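Local coordinates for prepilin-like protein (Thermus thermophilus, PDB 6QVF) that is a type IV pilin-like protein of natural competence, probably acting at the pilus tip in the capture of DNA for uptake, at residues F58-R70 against I106-V118. Sequence-based numbering, arbitrary orientation.
Sequences FYFVDYYFSCPTR and IRGENGILGEGVV
F60, Y63 and Y64 of helix 59-66 pack in a buried contact against one end of the antiparallel sheet, where a loop joins strands 100-108 and 117-125; helix 59-66 crosses strand 106-108 at 81°. With CG anti to the backbone N (chi1 -179°), the Y64 ring reaches into the loop, its CE1 edge 3.2 Å from V117 O and its OH 2.8 Å from E109 O. The hydroxyl lies within weak hydrogen-bonding reach of both E109 O and G114 O, and R162 N is its stronger partner. A phenylalanine here would probably leave R162 N without its acceptor and the carbonyls of E109 and G114 without the hydroxyl between them. F60 offers a face to V118 CG2 (4.1 Å to the centroid, a CH-pi contact), while Y63 CE1 touches I106 CD1 at 3.7 Å. As in type IV pilins, a long N-terminal helix lies against the sheet, and its V29 meets F60, I106 and V118. Just past helix 59-66, C67 is disulfide-bonded to C91, and C67 O accepts a hydrogen bond from G108 N at 3.0 Å. A side chain at G108 would run into Y64 O. At the exposed margin, P68 CG lies over one face of the R107 guanidinium, whose NE is salt-bridged to D105.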
loop_
_atom_site.group_PDB
_atom_site.type_symbol
_atom_site.label_atom_id
_atom_site.label_comp_id
_atom_site.label_asym_id
_atom_site.label_seq_id
_atom_site.Cartn_x
_atom_site.Cartn_y
_atom_site.Cartn_z
ATOM N N PHE B 58 20.041 -2.786 13.073
ATOM C CA PHE B 58 19.002 -2.461 12.089
ATOM C C PHE B 58 17.869 -1.664 12.735
ATOM O O PHE B 58 17.242 -2.136 13.665
ATOM C CB PHE B 58 18.411 -3.733 11.479
ATOM C CG PHE B 58 19.405 -4.588 10.747
ATOM C CD1 PHE B 58 19.802 -4.247 9.481
ATOM C CD2 PHE B 58 19.975 -5.712 11.325
ATOM C CE1 PHE B 58 20.707 -5.016 8.783
ATOM C CE2 PHE B 58 20.904 -6.469 10.625
ATOM C CZ PHE B 58 21.268 -6.110 9.360
ATOM N N TYR B 59 17.607 -0.485 12.192
ATOM C CA TYR B 59 16.494 0.318 12.672
ATOM C C TYR B 59 15.161 -0.413 12.445
ATOM O O TYR B 59 14.167 -0.053 13.071
ATOM C CB TYR B 59 16.488 1.701 12.023
ATOM C CG TYR B 59 17.454 2.678 12.637
ATOM C CD1 TYR B 59 18.822 2.480 12.539
ATOM C CD2 TYR B 59 17.018 3.723 13.420
ATOM C CE1 TYR B 59 19.725 3.367 13.110
ATOM C CE2 TYR B 59 17.904 4.637 13.975
ATOM C CZ TYR B 59 19.269 4.435 13.857
ATOM O OH TYR B 59 20.163 5.298 14.441
ATOM N N PHE B 60 15.136 -1.352 11.503
ATOM C CA PHE B 60 13.937 -2.163 11.274
ATOM C C PHE B 60 13.392 -2.660 12.620
ATOM O O PHE B 60 12.177 -2.650 12.880
ATOM C CB PHE B 60 14.243 -3.313 10.322
ATOM C CG PHE B 60 13.056 -4.188 10.058
ATOM C CD1 PHE B 60 12.688 -5.181 10.959
ATOM C CD2 PHE B 60 12.275 -3.956 8.942
ATOM C CE1 PHE B 60 11.546 -5.942 10.732
ATOM C CE2 PHE B 60 11.168 -4.767 8.697
ATOM C CZ PHE B 60 10.808 -5.734 9.592
ATOM N N VAL B 61 14.297 -3.154 13.464
ATOM C CA VAL B 61 13.891 -3.714 14.767
ATOM C C VAL B 61 13.226 -2.649 15.633
ATOM O O VAL B 61 12.182 -2.897 16.253
ATOM C CB VAL B 61 15.101 -4.335 15.484
ATOM C CG1 VAL B 61 14.747 -4.887 16.861
ATOM C CG2 VAL B 61 15.757 -5.401 14.631
ATOM N N ASP B 62 13.838 -1.466 15.709
ATOM C CA ASP B 62 13.320 -0.385 16.500
ATOM C C ASP B 62 11.921 0.007 16.024
ATOM O O ASP B 62 10.997 0.124 16.830
ATOM C CB ASP B 62 14.259 0.814 16.502
ATOM C CG ASP B 62 15.622 0.385 17.011
ATOM O OD1 ASP B 62 15.757 0.243 18.236
ATOM O OD2 ASP B 62 16.503 0.106 16.159
ATOM N N TYR B 63 11.758 0.175 14.721
ATOM C CA TYR B 63 10.437 0.602 14.228
ATOM C C TYR B 63 9.410 -0.522 14.414
ATOM O O TYR B 63 8.248 -0.241 14.787
ATOM C CB TYR B 63 10.505 1.036 12.764
ATOM C CG TYR B 63 11.088 2.422 12.605
ATOM C CD1 TYR B 63 10.343 3.538 12.930
ATOM C CD2 TYR B 63 12.366 2.619 12.096
ATOM C CE1 TYR B 63 10.871 4.809 12.838
ATOM C CE2 TYR B 63 12.895 3.885 11.973
ATOM C CZ TYR B 63 12.146 4.984 12.332
ATOM O OH TYR B 63 12.686 6.228 12.194
ATOM N N TYR B 64 9.786 -1.764 14.099
ATOM C CA TYR B 64 8.873 -2.905 14.188
ATOM C C TYR B 64 8.311 -3.040 15.608
ATOM O O TYR B 64 7.098 -3.181 15.765
ATOM C CB TYR B 64 9.544 -4.208 13.752
ATOM C CG TYR B 64 8.611 -5.390 13.822
ATOM C CD1 TYR B 64 7.656 -5.623 12.853
ATOM C CD2 TYR B 64 8.609 -6.236 14.925
ATOM C CE1 TYR B 64 6.742 -6.660 12.949
ATOM C CE2 TYR B 64 7.695 -7.272 15.023
ATOM C CZ TYR B 64 6.756 -7.489 14.044
ATOM O OH TYR B 64 5.807 -8.472 14.189
ATOM N N PHE B 65 9.173 -2.994 16.626
ATOM C CA PHE B 65 8.740 -3.201 17.987
ATOM C C PHE B 65 8.248 -1.913 18.675
ATOM O O PHE B 65 7.593 -2.016 19.746
ATOM C CB PHE B 65 9.843 -3.876 18.807
ATOM C CG PHE B 65 10.017 -5.322 18.431
ATOM C CD1 PHE B 65 9.076 -6.270 18.797
ATOM C CD2 PHE B 65 11.136 -5.741 17.732
ATOM C CE1 PHE B 65 9.242 -7.604 18.463
ATOM C CE2 PHE B 65 11.284 -7.068 17.396
ATOM C CZ PHE B 65 10.352 -8.000 17.757
ATOM N N SER B 66 8.517 -0.726 18.122
ATOM C CA SER B 66 8.129 0.514 18.794
ATOM C C SER B 66 6.822 1.089 18.270
ATOM O O SER B 66 6.257 1.912 18.935
ATOM C CB SER B 66 9.186 1.574 18.678
ATOM O OG SER B 66 10.429 1.111 19.210
ATOM N N CYS B 67 6.386 0.676 17.077
ATOM C CA CYS B 67 5.361 1.410 16.354
ATOM C C CYS B 67 4.195 0.494 16.028
ATOM O O CYS B 67 4.407 -0.563 15.443
ATOM C CB CYS B 67 5.929 1.963 15.067
ATOM S SG CYS B 67 7.216 3.201 15.314
ATOM N N PRO B 68 2.918 0.896 16.315
ATOM C CA PRO B 68 2.557 2.191 16.888
ATOM C C PRO B 68 2.706 2.316 18.403
ATOM O O PRO B 68 2.666 3.408 18.920
ATOM C CB PRO B 68 1.076 2.323 16.544
ATOM C CG PRO B 68 0.590 0.894 16.524
ATOM C CD PRO B 68 1.742 0.064 15.999
ATOM N N THR B 69 2.931 1.194 19.054
ATOM C CA THR B 69 3.140 1.105 20.494
ATOM C C THR B 69 4.308 0.160 20.748
ATOM O O THR B 69 4.564 -0.679 19.918
ATOM C CB THR B 69 1.920 0.560 21.241
ATOM O OG1 THR B 69 1.594 -0.756 20.778
ATOM C CG2 THR B 69 0.697 1.433 21.086
ATOM N N ARG B 70 5.000 0.351 21.869
ATOM C CA ARG B 70 6.193 -0.419 22.203
ATOM C C ARG B 70 5.784 -1.773 22.791
ATOM O O ARG B 70 4.953 -1.864 23.747
ATOM C CB ARG B 70 7.059 0.353 23.200
ATOM C CG ARG B 70 7.648 1.636 22.651
ATOM C CD ARG B 70 8.456 2.376 23.698
ATOM N NE ARG B 70 9.437 1.555 24.373
ATOM C CZ ARG B 70 10.055 1.914 25.496
ATOM N NH1 ARG B 70 9.860 3.115 25.979
ATOM N NH2 ARG B 70 10.851 1.087 26.135
ATOM N N ILE B 106 4.442 4.716 10.109
ATOM C CA ILE B 106 5.243 3.500 10.124
ATOM C C ILE B 106 4.712 2.602 11.227
ATOM O O ILE B 106 4.541 3.075 12.372
ATOM C CB ILE B 106 6.710 3.829 10.430
ATOM C CG1 ILE B 106 7.330 4.815 9.444
ATOM C CG2 ILE B 106 7.522 2.567 10.533
ATOM C CD1 ILE B 106 8.713 5.328 9.842
ATOM N N ARG B 107 4.458 1.338 10.913
ATOM C CA ARG B 107 4.111 0.392 11.994
ATOM C C ARG B 107 4.500 -1.045 11.684
ATOM O O ARG B 107 4.516 -1.484 10.525
ATOM C CB ARG B 107 2.618 0.477 12.330
ATOM C CG ARG B 107 1.679 0.181 11.181
ATOM C CD ARG B 107 0.239 0.301 11.650
ATOM N NE ARG B 107 -0.044 1.660 12.058
ATOM C CZ ARG B 107 -0.960 2.014 12.975
ATOM N NH1 ARG B 107 -1.759 1.107 13.531
ATOM N NH2 ARG B 107 -1.081 3.291 13.309
ATOM N N GLY B 108 4.879 -1.776 12.747
ATOM C CA GLY B 108 4.996 -3.168 12.642
ATOM C C GLY B 108 3.635 -3.831 12.523
ATOM O O GLY B 108 2.658 -3.370 13.087
ATOM N N GLU B 109 3.578 -4.899 11.759
ATOM C CA GLU B 109 2.390 -5.717 11.723
ATOM C C GLU B 109 2.417 -6.798 12.805
ATOM O O GLU B 109 3.453 -7.061 13.462
ATOM C CB GLU B 109 2.276 -6.305 10.345
ATOM C CG GLU B 109 1.992 -5.229 9.338
ATOM C CD GLU B 109 1.143 -5.731 8.200
ATOM O OE1 GLU B 109 1.356 -6.895 7.836
ATOM O OE2 GLU B 109 0.271 -4.960 7.713
ATOM N N ASN B 110 1.244 -7.407 13.053
ATOM C CA ASN B 110 1.158 -8.262 14.205
ATOM C C ASN B 110 0.590 -9.636 13.834
ATOM O O ASN B 110 0.159 -9.865 12.706
ATOM C CB ASN B 110 0.370 -7.608 15.319
ATOM C CG ASN B 110 -1.027 -7.287 14.899
ATOM O OD1 ASN B 110 -1.823 -8.231 14.724
ATOM N ND2 ASN B 110 -1.318 -5.987 14.783
ATOM N N GLY B 111 0.696 -10.558 14.802
ATOM C CA GLY B 111 0.318 -11.919 14.591
ATOM C C GLY B 111 1.284 -12.652 13.692
ATOM O O GLY B 111 2.310 -12.128 13.256
ATOM N N ILE B 112 0.930 -13.892 13.373
ATOM C CA ILE B 112 1.822 -14.748 12.626
ATOM C C ILE B 112 2.041 -14.168 11.218
ATOM O O ILE B 112 3.199 -14.142 10.735
ATOM C CB ILE B 112 1.288 -16.185 12.627
ATOM C CG1 ILE B 112 2.305 -17.125 12.012
ATOM C CG2 ILE B 112 -0.034 -16.297 11.914
ATOM C CD1 ILE B 112 3.484 -17.263 12.879
ATOM N N LEU B 113 0.985 -13.613 10.626
ATOM C CA LEU B 113 1.028 -13.006 9.291
ATOM C C LEU B 113 1.963 -11.775 9.276
ATOM O O LEU B 113 2.647 -11.467 8.278
ATOM C CB LEU B 113 -0.383 -12.571 8.899
ATOM C CG LEU B 113 -0.992 -13.225 7.660
ATOM C CD1 LEU B 113 -2.214 -12.456 7.235
ATOM C CD2 LEU B 113 -0.017 -13.295 6.515
ATOM N N GLY B 114 1.990 -11.058 10.393
ATOM C CA GLY B 114 2.690 -9.794 10.498
ATOM C C GLY B 114 4.141 -9.914 10.957
ATOM O O GLY B 114 4.828 -8.910 11.056
ATOM N N GLU B 115 4.616 -11.105 11.300
ATOM C CA GLU B 115 5.928 -11.311 11.817
ATOM C C GLU B 115 6.995 -10.796 10.853
ATOM O O GLU B 115 7.061 -11.257 9.679
ATOM C CB GLU B 115 6.110 -12.815 11.957
ATOM C CG GLU B 115 6.961 -13.242 13.094
ATOM C CD GLU B 115 6.865 -14.746 13.319
ATOM O OE1 GLU B 115 7.471 -15.485 12.549
ATOM O OE2 GLU B 115 6.158 -15.172 14.225
ATOM N N GLY B 116 7.841 -9.870 11.329
ATOM C CA GLY B 116 8.929 -9.305 10.538
ATOM C C GLY B 116 8.486 -8.464 9.342
ATOM O O GLY B 116 9.217 -8.371 8.323
ATOM N N VAL B 117 7.317 -7.832 9.468
ATOM C CA VAL B 117 6.796 -6.946 8.453
ATOM C C VAL B 117 6.548 -5.561 9.056
ATOM O O VAL B 117 5.882 -5.400 10.113
ATOM C CB VAL B 117 5.506 -7.509 7.826
ATOM C CG1 VAL B 117 4.948 -6.548 6.774
ATOM C CG2 VAL B 117 5.711 -8.900 7.282
ATOM N N VAL B 118 7.011 -4.525 8.317
ATOM C CA VAL B 118 6.694 -3.162 8.626
ATOM C C VAL B 118 6.001 -2.537 7.420
ATOM O O VAL B 118 6.450 -2.739 6.309
ATOM C CB VAL B 118 7.946 -2.354 9.009
ATOM C CG1 VAL B 118 7.679 -0.866 9.007
ATOM C CG2 VAL B 118 8.516 -2.823 10.346
#